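Local coordinates for protein restriction endonuclease UbaLAI (Unidentified, PDB 5O63) that cleaves DNA as a monomeric Type IIE restriction enzyme, represented here by its N-terminal B3 DNA-binding domain with cognate DNA, at residues L29-D34 / N103-L108; S48-M53 / T109-A114; S64-F69 / K77-K82; H96-E101 / F125-S130. All blocks are in the same frame, centred on the assembly; numbering follows the deposited sequence. Where two conformers were deposited one is given.

Contact 1: residues L29-D34 / N103-L108. With nucleotides of chain D.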
# COMPACT_ATOMS: atom_id res chain seq x y z
N LEU A 29 -3.95 0.48 9.12
CA LEU A 29 -5.28 0.94 8.70
C LEU A 29 -6.05 1.48 9.90
O LEU A 29 -5.75 1.12 11.08
CB LEU A 29 -6.12 -0.18 8.05
CG LEU A 29 -5.43 -0.72 6.77
CD1 LEU A 29 -6.56 -1.62 6.13
CD2 LEU A 29 -4.93 0.40 5.91
N THR A 30 -7.08 2.29 9.63
CA THR A 30 -8.06 2.64 10.67
C THR A 30 -9.30 1.78 10.45
O THR A 30 -9.45 1.23 9.30
CB THR A 30 -8.50 4.14 10.65
OG1 THR A 30 -9.41 4.40 9.57
CG2 THR A 30 -7.26 5.08 10.42
N PRO A 31 -10.19 1.64 11.40
CA PRO A 31 -11.29 0.69 11.27
C PRO A 31 -12.14 0.99 10.05
O PRO A 31 -12.67 0.01 9.42
CB PRO A 31 -12.08 0.86 12.58
CG PRO A 31 -10.87 1.10 13.61
CD PRO A 31 -10.01 2.07 12.82
N ASN A 32 -12.28 2.26 9.68
CA ASN A 32 -13.15 2.54 8.49
C ASN A 32 -12.56 2.04 7.20
O ASN A 32 -13.34 1.77 6.26
CB ASN A 32 -13.40 4.04 8.32
CG ASN A 32 -14.75 4.30 7.63
OD1 ASN A 32 -15.77 3.82 8.08
ND2 ASN A 32 -14.70 5.02 6.52
N ASP A 33 -11.24 1.92 7.11
CA ASP A 33 -10.58 1.48 5.84
C ASP A 33 -10.94 0.06 5.51
O ASP A 33 -11.13 -0.75 6.40
CB ASP A 33 -9.06 1.57 6.02
CG ASP A 33 -8.49 2.97 6.01
OD1 ASP A 33 -8.98 3.90 5.37
OD2 ASP A 33 -7.38 3.07 6.69
N ASP A 34 -11.03 -0.28 4.19
CA ASP A 34 -11.19 -1.67 3.79
C ASP A 34 -10.77 -1.73 2.28
O ASP A 34 -10.18 -0.79 1.79
CB ASP A 34 -12.59 -2.16 4.05
CG ASP A 34 -13.65 -1.30 3.36
OD1 ASP A 34 -13.43 -0.78 2.24
OD2 ASP A 34 -14.68 -1.01 4.03
N ASN A 103 -12.39 -8.07 12.33
CA ASN A 103 -12.23 -8.55 13.72
C ASN A 103 -10.81 -8.95 14.14
O ASN A 103 -10.62 -9.67 15.14
CB ASN A 103 -13.16 -9.75 13.91
CG ASN A 103 -14.61 -9.35 13.92
OD1 ASN A 103 -15.00 -8.40 14.60
ND2 ASN A 103 -15.41 -10.04 13.12
N TYR A 104 -9.82 -8.55 13.34
CA TYR A 104 -8.45 -9.04 13.53
C TYR A 104 -7.51 -7.89 13.50
O TYR A 104 -6.37 -7.99 12.98
CB TYR A 104 -8.08 -10.07 12.45
CG TYR A 104 -9.04 -11.21 12.54
CD1 TYR A 104 -10.13 -11.28 11.69
CD2 TYR A 104 -8.92 -12.17 13.54
CE1 TYR A 104 -11.08 -12.32 11.81
CE2 TYR A 104 -9.83 -13.20 13.66
CZ TYR A 104 -10.91 -13.27 12.80
OH TYR A 104 -11.83 -14.30 12.92
N ASP A 105 -7.94 -6.75 14.04
CA ASP A 105 -7.06 -5.56 14.01
C ASP A 105 -5.88 -5.72 14.98
O ASP A 105 -6.01 -6.44 15.99
CB ASP A 105 -7.85 -4.31 14.37
CG ASP A 105 -8.70 -3.76 13.21
OD1 ASP A 105 -9.38 -2.74 13.43
OD2 ASP A 105 -8.61 -4.31 12.06
N PRO A 106 -4.75 -5.03 14.73
CA PRO A 106 -4.55 -4.06 13.64
C PRO A 106 -4.28 -4.73 12.29
O PRO A 106 -3.86 -5.90 12.18
CB PRO A 106 -3.31 -3.28 14.07
CG PRO A 106 -2.54 -4.30 14.95
CD PRO A 106 -3.66 -4.95 15.74
N ARG A 107 -4.54 -3.94 11.26
CA ARG A 107 -4.30 -4.32 9.84
C ARG A 107 -3.26 -3.41 9.25
O ARG A 107 -3.13 -2.27 9.68
CB ARG A 107 -5.60 -4.18 9.04
CG ARG A 107 -6.65 -5.22 9.38
CD ARG A 107 -8.02 -4.90 8.71
NE ARG A 107 -8.58 -3.61 9.22
CZ ARG A 107 -9.33 -2.78 8.51
NH1 ARG A 107 -9.77 -3.11 7.25
NH2 ARG A 107 -9.75 -1.63 9.04
N LEU A 108 -2.49 -3.92 8.28
CA LEU A 108 -1.42 -3.15 7.66
C LEU A 108 -1.57 -3.25 6.12
O LEU A 108 -1.90 -4.32 5.63
CB LEU A 108 -0.03 -3.72 8.10
CG LEU A 108 1.20 -2.98 7.63
CD1 LEU A 108 1.34 -1.62 8.36
CD2 LEU A 108 2.51 -3.84 7.85
P DC D 4 -12.01 5.57 12.14
OP1 DC D 4 -11.83 4.98 13.51
OP2 DC D 4 -11.59 4.70 10.94
O5' DC D 4 -13.52 5.93 11.88
C5' DC D 4 -14.24 6.74 12.92
C4' DC D 4 -15.65 6.99 12.49
O4' DC D 4 -15.66 7.81 11.31
C3' DC D 4 -16.39 5.69 12.10
O3' DC D 4 -17.55 5.57 12.93
C2' DC D 4 -16.80 5.92 10.63
C1' DC D 4 -16.76 7.47 10.56
N1 DC D 4 -16.53 7.96 9.20
C2 DC D 4 -17.61 8.50 8.48
O2 DC D 4 -18.74 8.66 9.04
N3 DC D 4 -17.38 8.91 7.20
C4 DC D 4 -16.17 8.75 6.62
N4 DC D 4 -16.05 9.13 5.33
C5 DC D 4 -15.04 8.17 7.34
C6 DC D 4 -15.28 7.77 8.61
P DA D 5 -18.41 4.20 12.93
OP1 DA D 5 -19.25 4.24 14.19
OP2 DA D 5 -17.56 3.02 12.65
O5' DA D 5 -19.37 4.36 11.67
C5' DA D 5 -20.32 5.42 11.66
C4' DA D 5 -20.98 5.53 10.31
O4' DA D 5 -20.00 5.91 9.34
C3' DA D 5 -21.55 4.23 9.76
O3' DA D 5 -22.93 4.18 10.11
C2' DA D 5 -21.31 4.40 8.21
C1' DA D 5 -20.63 5.76 8.10
N9 DA D 5 -19.61 5.83 7.05
C8 DA D 5 -18.27 5.46 7.14
N7 DA D 5 -17.61 5.67 6.03
C5 DA D 5 -18.57 6.18 5.16
C6 DA D 5 -18.52 6.58 3.80
N6 DA D 5 -17.40 6.54 3.05
N1 DA D 5 -19.67 7.07 3.25
C2 DA D 5 -20.76 7.12 4.00
N3 DA D 5 -20.95 6.78 5.29
C4 DA D 5 -19.79 6.34 5.82
P DC D 3 -6.35 8.65 10.81
OP1 DC D 3 -5.93 8.20 12.20
OP2 DC D 3 -5.74 8.04 9.56
O5' DC D 3 -7.92 8.51 10.69
C5' DC D 3 -8.71 9.01 11.72
C4' DC D 3 -10.16 8.94 11.38
O4' DC D 3 -10.45 9.82 10.28
C3' DC D 3 -10.64 7.57 10.93
O3' DC D 3 -11.20 6.94 12.10
C2' DC D 3 -11.71 7.92 9.86
C1' DC D 3 -11.80 9.45 9.97
N1 DC D 3 -12.24 10.11 8.78
C2 DC D 3 -13.47 10.78 8.80
O2 DC D 3 -14.10 10.84 9.89
N3 DC D 3 -13.95 11.34 7.65
C4 DC D 3 -13.26 11.22 6.50
N4 DC D 3 -13.76 11.83 5.42
C5 DC D 3 -11.99 10.50 6.44
C6 DC D 3 -11.52 9.98 7.60
O HOH W 1 -5.57 -1.33 12.17
O HOH W 2 -8.41 -0.99 11.53
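Leu29 and Arg107 bring two loop segments together, their CA atoms 5.5 Å apart. Leu29 N donates to Arg107 O at 2.9 Å, and a water joins Leu29 O to Arg107 N. From here segment 29-34 folds into a type I beta turn, Thr30 to Asp33. The Arg107 chain bends at its third torsion (chi3 -63°) and brings its guanidinium to the Asp33 end of this turn. Arg107 NH1 and NH2 both grip Asp33 O end-on, at 2.9 and 3.1 Å. The oxygen lies in the guanidinium plane, while both nitrogens meet it from one face of the carbonyl. Arg107 NE forms a salt bridge with Asp105 OD2 (2.9 Å), and Leu29 CD1 lies over one guanidinium face. A leucine for Arg107 would probably leave Asp33 O without its two arginine donors and Asp105 OD2 without its salt-bridge mate, freeing the turn to shift. The same turn meets the DNA. Thr30 OG1 (2.6 Å) and Asn32 N both bond OP2 of DC4 of chain D. Asn32 ND2 donates to N7 of DA5 of chain D at 3.0 Å, on the major-groove edge of the adenine. The loop is consistent with a DNA-recognition arm of B3 domains. It follows strand 19-28, whose Lys27 pairs with Asp33. Leu99 O takes a bond from NH1. Segment 103-108 runs into strand 108-116, with Pro106 and Leu108 packed on helix 136-144.

Contact 2: residues S48-M53 / T109-A114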
# COMPACT_ATOMS: atom_id res chain seq x y z
N SER A 48 2.28 12.01 -3.14
CA SER A 48 3.40 11.98 -4.08
C SER A 48 3.98 10.55 -4.34
O SER A 48 4.73 10.34 -5.31
CB SER A 48 4.50 12.94 -3.60
OG SER A 48 5.04 12.56 -2.35
N PHE A 49 3.63 9.57 -3.49
CA PHE A 49 4.11 8.19 -3.67
C PHE A 49 3.36 7.54 -4.84
O PHE A 49 3.92 6.79 -5.64
CB PHE A 49 3.91 7.35 -2.38
CG PHE A 49 4.09 5.87 -2.56
CD1 PHE A 49 2.99 5.07 -2.83
CD2 PHE A 49 5.34 5.28 -2.48
CE1 PHE A 49 3.14 3.70 -3.01
CE2 PHE A 49 5.50 3.90 -2.64
CZ PHE A 49 4.38 3.12 -2.93
N PHE A 50 2.08 7.90 -4.96
CA PHE A 50 1.24 7.35 -6.02
C PHE A 50 1.40 8.06 -7.35
O PHE A 50 2.04 9.12 -7.43
CB PHE A 50 -0.22 7.38 -5.55
CG PHE A 50 -0.47 6.38 -4.47
CD1 PHE A 50 -0.52 4.99 -4.79
CD2 PHE A 50 -0.55 6.79 -3.15
CE1 PHE A 50 -0.72 4.02 -3.77
CE2 PHE A 50 -0.75 5.85 -2.11
CZ PHE A 50 -0.86 4.48 -2.40
N PRO A 51 0.89 7.44 -8.41
CA PRO A 51 1.07 8.05 -9.73
C PRO A 51 0.43 9.44 -9.76
O PRO A 51 -0.47 9.75 -8.97
CB PRO A 51 0.33 7.08 -10.68
CG PRO A 51 0.32 5.82 -10.00
CD PRO A 51 0.22 6.12 -8.52
N ASP A 52 0.91 10.28 -10.66
CA ASP A 52 0.26 11.54 -10.89
C ASP A 52 -1.18 11.27 -11.31
O ASP A 52 -1.44 10.40 -12.15
CB ASP A 52 0.98 12.36 -11.96
CG ASP A 52 2.33 12.88 -11.49
OD1 ASP A 52 2.46 13.21 -10.29
OD2 ASP A 52 3.25 12.98 -12.32
N MET A 53 -2.12 11.96 -10.67
CA MET A 53 -3.49 11.92 -11.10
C MET A 53 -3.88 13.35 -11.33
O MET A 53 -4.09 14.08 -10.38
CB MET A 53 -4.41 11.26 -10.06
CG MET A 53 -5.88 11.39 -10.43
SD MET A 53 -6.96 10.19 -9.64
CE MET A 53 -6.41 10.42 -7.97
N THR A 109 -1.32 -2.16 5.42
CA THR A 109 -1.05 -2.24 3.99
C THR A 109 0.35 -1.75 3.70
O THR A 109 0.78 -0.74 4.27
CB THR A 109 -2.06 -1.43 3.19
OG1 THR A 109 -2.05 -0.03 3.58
CG2 THR A 109 -3.43 -2.02 3.34
N ILE A 110 1.06 -2.46 2.82
CA ILE A 110 2.36 -2.02 2.35
C ILE A 110 2.28 -1.82 0.84
O ILE A 110 1.86 -2.71 0.13
CB ILE A 110 3.47 -2.99 2.67
CG1 ILE A 110 3.57 -3.24 4.17
CG2 ILE A 110 4.83 -2.47 2.01
CD1 ILE A 110 4.55 -4.31 4.49
N PHE A 111 2.68 -0.64 0.37
CA PHE A 111 2.82 -0.39 -1.06
C PHE A 111 4.30 -0.14 -1.30
O PHE A 111 4.95 0.57 -0.56
CB PHE A 111 2.03 0.83 -1.52
CG PHE A 111 0.53 0.74 -1.34
CD1 PHE A 111 -0.25 0.45 -2.45
CD2 PHE A 111 -0.07 1.05 -0.10
CE1 PHE A 111 -1.65 0.38 -2.31
CE2 PHE A 111 -1.48 0.97 0.02
CZ PHE A 111 -2.22 0.64 -1.09
N LEU A 112 4.83 -0.72 -2.37
CA LEU A 112 6.24 -0.51 -2.71
C LEU A 112 6.26 -0.03 -4.15
O LEU A 112 5.57 -0.62 -4.99
CB LEU A 112 7.02 -1.82 -2.59
CG LEU A 112 8.53 -1.79 -2.70
CD1 LEU A 112 9.08 -1.28 -1.39
CD2 LEU A 112 9.10 -3.21 -3.08
N PHE A 113 7.02 1.03 -4.44
CA PHE A 113 7.25 1.43 -5.82
C PHE A 113 8.68 1.09 -6.11
O PHE A 113 9.58 1.62 -5.45
CB PHE A 113 6.97 2.92 -6.08
CG PHE A 113 7.27 3.32 -7.51
CD1 PHE A 113 6.38 3.00 -8.52
CD2 PHE A 113 8.47 3.93 -7.83
CE1 PHE A 113 6.66 3.34 -9.85
CE2 PHE A 113 8.75 4.28 -9.15
CZ PHE A 113 7.84 3.99 -10.16
N ALA A 114 8.92 0.18 -7.03
CA ALA A 114 10.31 -0.21 -7.31
C ALA A 114 10.75 0.15 -8.72
O ALA A 114 10.01 -0.00 -9.68
CB ALA A 114 10.48 -1.70 -7.05
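Phe49 and Phe50 bring two rings against Phe111 and Phe113, forming part of the aromatic core of the beta pseudobarrel expected of a B3 domain. Segment 48-53 is a loop and 109-114 is strand. The Phe111 and Phe113 CB atoms point toward the loop, while that of Leu112 points away, and Leu112 packs on helix 3-14.

Phe50 and Phe111 make a T-shaped (edge-to-face) pair. Their centroids are 5.2 Å apart and their planes stand at 80°. The edge of Phe50 is directed at the face of Phe111, with CZ over the ring centre. Phe50 CE1 comes within 3.8 Å of Phe111 CD1. Phe50 begins by pointing away from the strand at CB, but its ring swings back to reach it.

Phe49 takes a different course. Its CG is anti to the backbone N (chi1 168°), which extends the ring outward between Phe111 and Phe113. Phe49 CE2 lies 3.9 Å from Phe113 CB. The ring edge also faces the strand backbone near Leu112 C. Within the loop, Phe49 CD1 sits over the centre of the Phe50 ring, so the two neighbouring rings pack against each other.

The cluster goes on beyond the two segments. Tyr123 meets Phe49 edge-to-face and gives its OH to a hydrogen bond with Phe49 O. Phe125 meets Phe111 edge-to-face. The nearest atom is about 10 Å from the bound DNA. Four of the five touching residues are buried, and the contact is structural packing. The tightest approach is Phe49 CE1 to Phe111 CB, at 3.4 Å.

Contact 3: residues S64-F69 / K77-K82. With nucleotides of chain C.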
# COMPACT_ATOMS: atom_id res chain seq x y z
N SER A 64 -8.26 7.25 -11.43
CA SER A 64 -7.15 6.78 -12.17
C SER A 64 -7.01 5.29 -11.84
O SER A 64 -7.38 4.84 -10.75
CB SER A 64 -5.89 7.56 -11.76
OG SER A 64 -4.76 7.02 -12.40
N ASN A 65 -6.47 4.54 -12.77
CA ASN A 65 -6.06 3.19 -12.49
C ASN A 65 -4.57 3.11 -12.41
O ASN A 65 -3.84 3.86 -13.10
CB ASN A 65 -6.54 2.23 -13.62
CG ASN A 65 -8.04 2.06 -13.63
OD1 ASN A 65 -8.73 2.34 -12.66
ND2 ASN A 65 -8.57 1.56 -14.77
N PHE A 66 -4.07 2.15 -11.68
CA PHE A 66 -2.65 1.83 -11.86
C PHE A 66 -2.39 0.36 -11.61
O PHE A 66 -3.07 -0.31 -10.83
CB PHE A 66 -1.76 2.74 -10.98
CG PHE A 66 -1.93 2.55 -9.53
CD1 PHE A 66 -1.08 1.74 -8.80
CD2 PHE A 66 -2.92 3.23 -8.85
CE1 PHE A 66 -1.20 1.60 -7.43
CE2 PHE A 66 -3.07 3.08 -7.47
CZ PHE A 66 -2.21 2.24 -6.76
N PRO A 67 -1.40 -0.19 -12.32
CA PRO A 67 -1.15 -1.63 -12.15
C PRO A 67 -0.35 -1.85 -10.88
O PRO A 67 0.48 -1.00 -10.53
CB PRO A 67 -0.36 -2.01 -13.43
CG PRO A 67 0.24 -0.76 -13.86
CD PRO A 67 -0.59 0.40 -13.40
N ALA A 68 -0.59 -2.94 -10.18
CA ALA A 68 0.17 -3.23 -8.95
C ALA A 68 0.25 -4.72 -8.82
O ALA A 68 -0.74 -5.42 -9.10
CB ALA A 68 -0.50 -2.63 -7.71
N PHE A 69 1.40 -5.22 -8.44
CA PHE A 69 1.58 -6.64 -8.21
C PHE A 69 1.10 -6.99 -6.82
O PHE A 69 1.58 -6.46 -5.82
CB PHE A 69 3.02 -7.04 -8.40
CG PHE A 69 3.25 -8.49 -8.29
CD1 PHE A 69 2.96 -9.36 -9.37
CD2 PHE A 69 3.73 -9.03 -7.13
CE1 PHE A 69 3.22 -10.72 -9.27
CE2 PHE A 69 4.00 -10.39 -7.03
CZ PHE A 69 3.72 -11.24 -8.11
N LYS A 77 -2.43 -6.96 -10.76
CA LYS A 77 -3.80 -6.47 -10.64
C LYS A 77 -3.85 -5.01 -11.05
O LYS A 77 -2.81 -4.39 -11.35
CB LYS A 77 -4.33 -6.70 -9.21
CG LYS A 77 -4.50 -8.20 -8.95
CD LYS A 77 -5.02 -8.57 -7.56
CE LYS A 77 -5.40 -10.06 -7.62
NZ LYS A 77 -5.83 -10.49 -9.01
N THR A 78 -5.05 -4.47 -11.13
CA THR A 78 -5.25 -3.04 -11.36
C THR A 78 -5.92 -2.47 -10.09
O THR A 78 -6.96 -2.95 -9.65
CB THR A 78 -6.13 -2.75 -12.59
OG1 THR A 78 -5.46 -3.25 -13.77
CG2 THR A 78 -6.34 -1.26 -12.77
N LEU A 79 -5.24 -1.52 -9.47
CA LEU A 79 -5.89 -0.80 -8.38
C LEU A 79 -6.49 0.48 -8.89
O LEU A 79 -6.03 1.03 -9.94
CB LEU A 79 -4.81 -0.49 -7.29
CG LEU A 79 -4.24 -1.75 -6.66
CD1 LEU A 79 -3.25 -1.30 -5.55
CD2 LEU A 79 -5.33 -2.72 -6.13
N ALA A 80 -7.49 0.99 -8.15
CA ALA A 80 -8.09 2.28 -8.50
C ALA A 80 -7.66 3.33 -7.50
O ALA A 80 -7.57 3.06 -6.30
CB ALA A 80 -9.65 2.22 -8.57
N TYR A 81 -7.36 4.50 -8.02
CA TYR A 81 -6.91 5.64 -7.20
C TYR A 81 -8.00 6.71 -7.36
O TYR A 81 -8.24 7.24 -8.49
CB TYR A 81 -5.54 6.07 -7.69
CG TYR A 81 -4.85 7.22 -7.00
CD1 TYR A 81 -5.15 7.58 -5.67
CD2 TYR A 81 -3.81 7.90 -7.64
CE1 TYR A 81 -4.46 8.62 -5.05
CE2 TYR A 81 -3.13 8.94 -7.02
CZ TYR A 81 -3.46 9.29 -5.73
OH TYR A 81 -2.78 10.32 -5.14
N LYS A 82 -8.74 6.96 -6.28
CA LYS A 82 -9.95 7.78 -6.36
C LYS A 82 -9.78 9.15 -5.76
O LYS A 82 -9.21 9.26 -4.66
CB LYS A 82 -11.12 7.07 -5.64
CG LYS A 82 -11.25 5.56 -5.93
CD LYS A 82 -11.73 5.29 -7.40
CE LYS A 82 -13.12 5.81 -7.60
NZ LYS A 82 -13.54 5.45 -8.99
P DC C 3 -14.25 2.11 -7.54
OP1 DC C 3 -13.67 2.75 -8.76
OP2 DC C 3 -13.64 2.46 -6.25
O5' DC C 3 -15.76 2.63 -7.48
C5' DC C 3 -16.55 2.54 -8.72
C4' DC C 3 -17.99 2.94 -8.42
O4' DC C 3 -18.52 2.05 -7.44
C3' DC C 3 -18.22 4.29 -7.83
O3' DC C 3 -18.18 5.29 -8.82
C2' DC C 3 -19.65 4.15 -7.28
C1' DC C 3 -19.61 2.74 -6.77
N1 DC C 3 -19.40 2.60 -5.31
C2 DC C 3 -20.50 2.74 -4.49
O2 DC C 3 -21.57 3.09 -5.00
N3 DC C 3 -20.37 2.46 -3.19
C4 DC C 3 -19.15 2.15 -2.65
N4 DC C 3 -19.10 1.89 -1.34
C5 DC C 3 -17.97 2.03 -3.47
C6 DC C 3 -18.17 2.24 -4.81
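Phe66 and Leu79 face each other in a beta hairpin made by strands 62-70 and 75-84. The short strand axes approach to 4.5 Å at 137°, a strongly twisted antiparallel pair. Ser64 with Tyr81, Phe66 with Leu79 and Ala68 with Lys77 are hydrogen-bonded pairs. Leu79 N to Phe66 O is 2.8 Å. Pro67 falls in a non-hydrogen-bonded pair with Thr78, where its missing N-H costs this pairing nothing.

The Phe66 side chain leaves CB with CG between the backbone N and the carbonyl carbon (chi1 65°). This lays the ring across the partner strand. Phe66 CD2 passes Leu79 O at 4.0 Å and also nears Tyr81 CB. Phe66 CE2 lies 3.9 Å from Tyr81 CB, which sits at the ring edge. CE1 nears Leu79 CD1. At the tip, Phe66 CZ touches Leu79 CB at 3.8 Å. That carbon stands over the ring face in a CH-pi contact, offset toward the rim. Leu79 CD1 continues to Ala68 CB (3.7 Å). With an alanine in place of Phe66, a gap would probably open over Leu79 CB and beside Tyr81 CB.

The other face of the hairpin is more polar. Asn65 CB rests on Thr78 CG2 at 3.6 Å. The Lys82 chain bends twice, and Lys82 NZ donates to DC3 OP1 of chain C at 2.7 Å. The face with Phe66, Ala68 and Leu79 at its centre is largely buried and apolar there. Phe66 and Leu79 pack on that face, while Lys82 supplies a positively charged group to a phosphate of the DNA.

Contact 4: residues H96-E101 / F125-S130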
# COMPACT_ATOMS: atom_id res chain seq x y z
N HIS A 96 -6.95 -6.38 -2.30
CA HIS A 96 -7.18 -7.74 -1.80
C HIS A 96 -8.25 -7.81 -0.67
O HIS A 96 -8.30 -6.96 0.24
CB HIS A 96 -5.84 -8.31 -1.30
CG HIS A 96 -5.86 -9.78 -1.13
ND1 HIS A 96 -6.55 -10.40 -0.10
CD2 HIS A 96 -5.29 -10.77 -1.86
CE1 HIS A 96 -6.36 -11.71 -0.19
NE2 HIS A 96 -5.59 -11.96 -1.25
N GLY A 97 -9.17 -8.75 -0.81
CA GLY A 97 -10.28 -8.87 0.14
C GLY A 97 -9.90 -9.21 1.57
O GLY A 97 -10.75 -9.07 2.47
N LEU A 98 -8.65 -9.58 1.82
CA LEU A 98 -8.22 -9.81 3.20
C LEU A 98 -8.56 -8.56 4.01
O LEU A 98 -8.92 -8.65 5.19
CB LEU A 98 -6.71 -10.10 3.30
CG LEU A 98 -6.21 -10.34 4.75
CD1 LEU A 98 -7.07 -11.38 5.52
CD2 LEU A 98 -4.77 -10.80 4.72
N LEU A 99 -8.51 -7.39 3.39
CA LEU A 99 -8.67 -6.16 4.23
C LEU A 99 -10.11 -5.99 4.72
O LEU A 99 -10.38 -5.21 5.63
CB LEU A 99 -8.30 -4.90 3.47
CG LEU A 99 -6.83 -4.74 3.09
CD1 LEU A 99 -6.71 -3.41 2.35
CD2 LEU A 99 -5.96 -4.84 4.31
N ASN A 100 -11.05 -6.73 4.12
CA ASN A 100 -12.42 -6.48 4.53
C ASN A 100 -12.77 -7.05 5.93
O ASN A 100 -13.73 -6.59 6.58
CB ASN A 100 -13.35 -7.05 3.45
CG ASN A 100 -13.31 -6.23 2.21
OD1 ASN A 100 -13.11 -4.99 2.25
ND2 ASN A 100 -13.45 -6.90 1.04
N GLU A 101 -12.00 -8.03 6.39
CA GLU A 101 -12.30 -8.68 7.65
C GLU A 101 -11.94 -7.76 8.80
O GLU A 101 -10.79 -7.42 8.95
CB GLU A 101 -11.54 -10.01 7.75
CG GLU A 101 -12.22 -11.14 6.95
CD GLU A 101 -13.45 -11.75 7.61
OE1 GLU A 101 -13.63 -11.58 8.83
OE2 GLU A 101 -14.23 -12.44 6.90
N PHE A 125 1.82 -4.48 -3.83
CA PHE A 125 0.95 -4.34 -2.66
C PHE A 125 0.98 -5.57 -1.82
O PHE A 125 0.85 -6.68 -2.33
CB PHE A 125 -0.47 -4.07 -3.17
CG PHE A 125 -1.51 -4.12 -2.11
CD1 PHE A 125 -2.23 -5.29 -1.88
CD2 PHE A 125 -1.79 -2.99 -1.37
CE1 PHE A 125 -3.24 -5.35 -0.88
CE2 PHE A 125 -2.81 -3.00 -0.36
CZ PHE A 125 -3.52 -4.19 -0.12
N ASP A 126 1.03 -5.39 -0.50
CA ASP A 126 0.99 -6.48 0.47
C ASP A 126 0.09 -6.02 1.62
O ASP A 126 -0.08 -4.83 1.82
CB ASP A 126 2.39 -6.80 0.96
CG ASP A 126 2.52 -8.14 1.68
OD1 ASP A 126 1.57 -8.92 1.77
OD2 ASP A 126 3.66 -8.46 2.08
N CYS A 127 -0.51 -6.97 2.32
CA CYS A 127 -1.33 -6.58 3.47
C CYS A 127 -1.48 -7.71 4.42
O CYS A 127 -1.21 -8.88 4.11
CB CYS A 127 -2.66 -6.08 3.03
SG CYS A 127 -3.71 -7.39 2.38
N ALA A 128 -1.91 -7.37 5.63
CA ALA A 128 -1.89 -8.29 6.72
C ALA A 128 -2.82 -7.86 7.83
O ALA A 128 -3.19 -6.71 7.93
CB ALA A 128 -0.45 -8.42 7.28
N ASN A 129 -3.21 -8.85 8.64
CA ASN A 129 -3.91 -8.54 9.87
C ASN A 129 -3.33 -9.35 11.04
O ASN A 129 -2.30 -10.01 10.89
CB ASN A 129 -5.42 -8.76 9.70
CG ASN A 129 -5.82 -10.23 9.53
OD1 ASN A 129 -5.20 -11.16 10.06
ND2 ASN A 129 -6.95 -10.41 8.83
N SER A 130 -3.98 -9.22 12.20
CA SER A 130 -3.40 -9.77 13.41
C SER A 130 -4.09 -11.03 13.90
O SER A 130 -3.98 -11.39 15.08
CB SER A 130 -3.43 -8.70 14.51
OG SER A 130 -2.68 -7.57 14.11
O HOH W 3 -8.26 -8.05 7.78
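Cys127 is the knob of this contact. Its SG enters the hollow between Leu98 and Leu99, 4.1 Å from Leu98 CB and 3.9 Å from Leu99 CD2. A first torsion of 70° places SG toward the short 3-10 segment, residues 97-100. The sulfur also lies obliquely to the His96 ring. Leu99 in turn extends over the strand. Its CD2 rests on Cys127 CB, and its CD1 comes to the rim of the Phe125 ring, 4.1 Å from CZ. His96 CB meets the same rim 4.0 Å from Phe125 CE1, so the turn abuts the ring edge at two points.

At the far end Leu98 CD1 presses on Asn129 ND2 (3.5 Å). A water links Asn129 ND2, 2.9 Å away, to Leu98 O and Glu101 O. Asn129 OD1 accepts from Gly131 N. The turn is braced from within: Leu98 N donates to His96 ND1 at 3.0 Å, in the ring plane.

Thr109 of strand 108-116 packs against Leu99, Phe125 and Cys127. The arrangement is consistent with a loop with a 3-10 turn closing over the strands of a B3-type beta pseudobarrel.

How the contacts relate
Contacts 1 and 4 lie close, with centres 8 Å apart on the same side of the chain's centre. They meet through Arg107 NH1 and Leu99 O (2.7 Å), which probably helps hold the arginine behind the DNA-binding loop of contact 1. Contacts 2 and 3 form a second group, centres 10 Å apart, where Phe50 CB meets Tyr81 CE2 at 3.6 Å. The shared sheet joins the groups: Ile110 N to Asp126 O links contacts 2 and 4, and Phe69 O to Phe125 N links 3 and 4. Contacts 1 and 3, about 20 Å apart between centres, touch different DNA strands, chains D and C. Contact 2 is mostly buried, its nearest atom about 10 Å from the DNA; that of contact 4 is about 7 Å away.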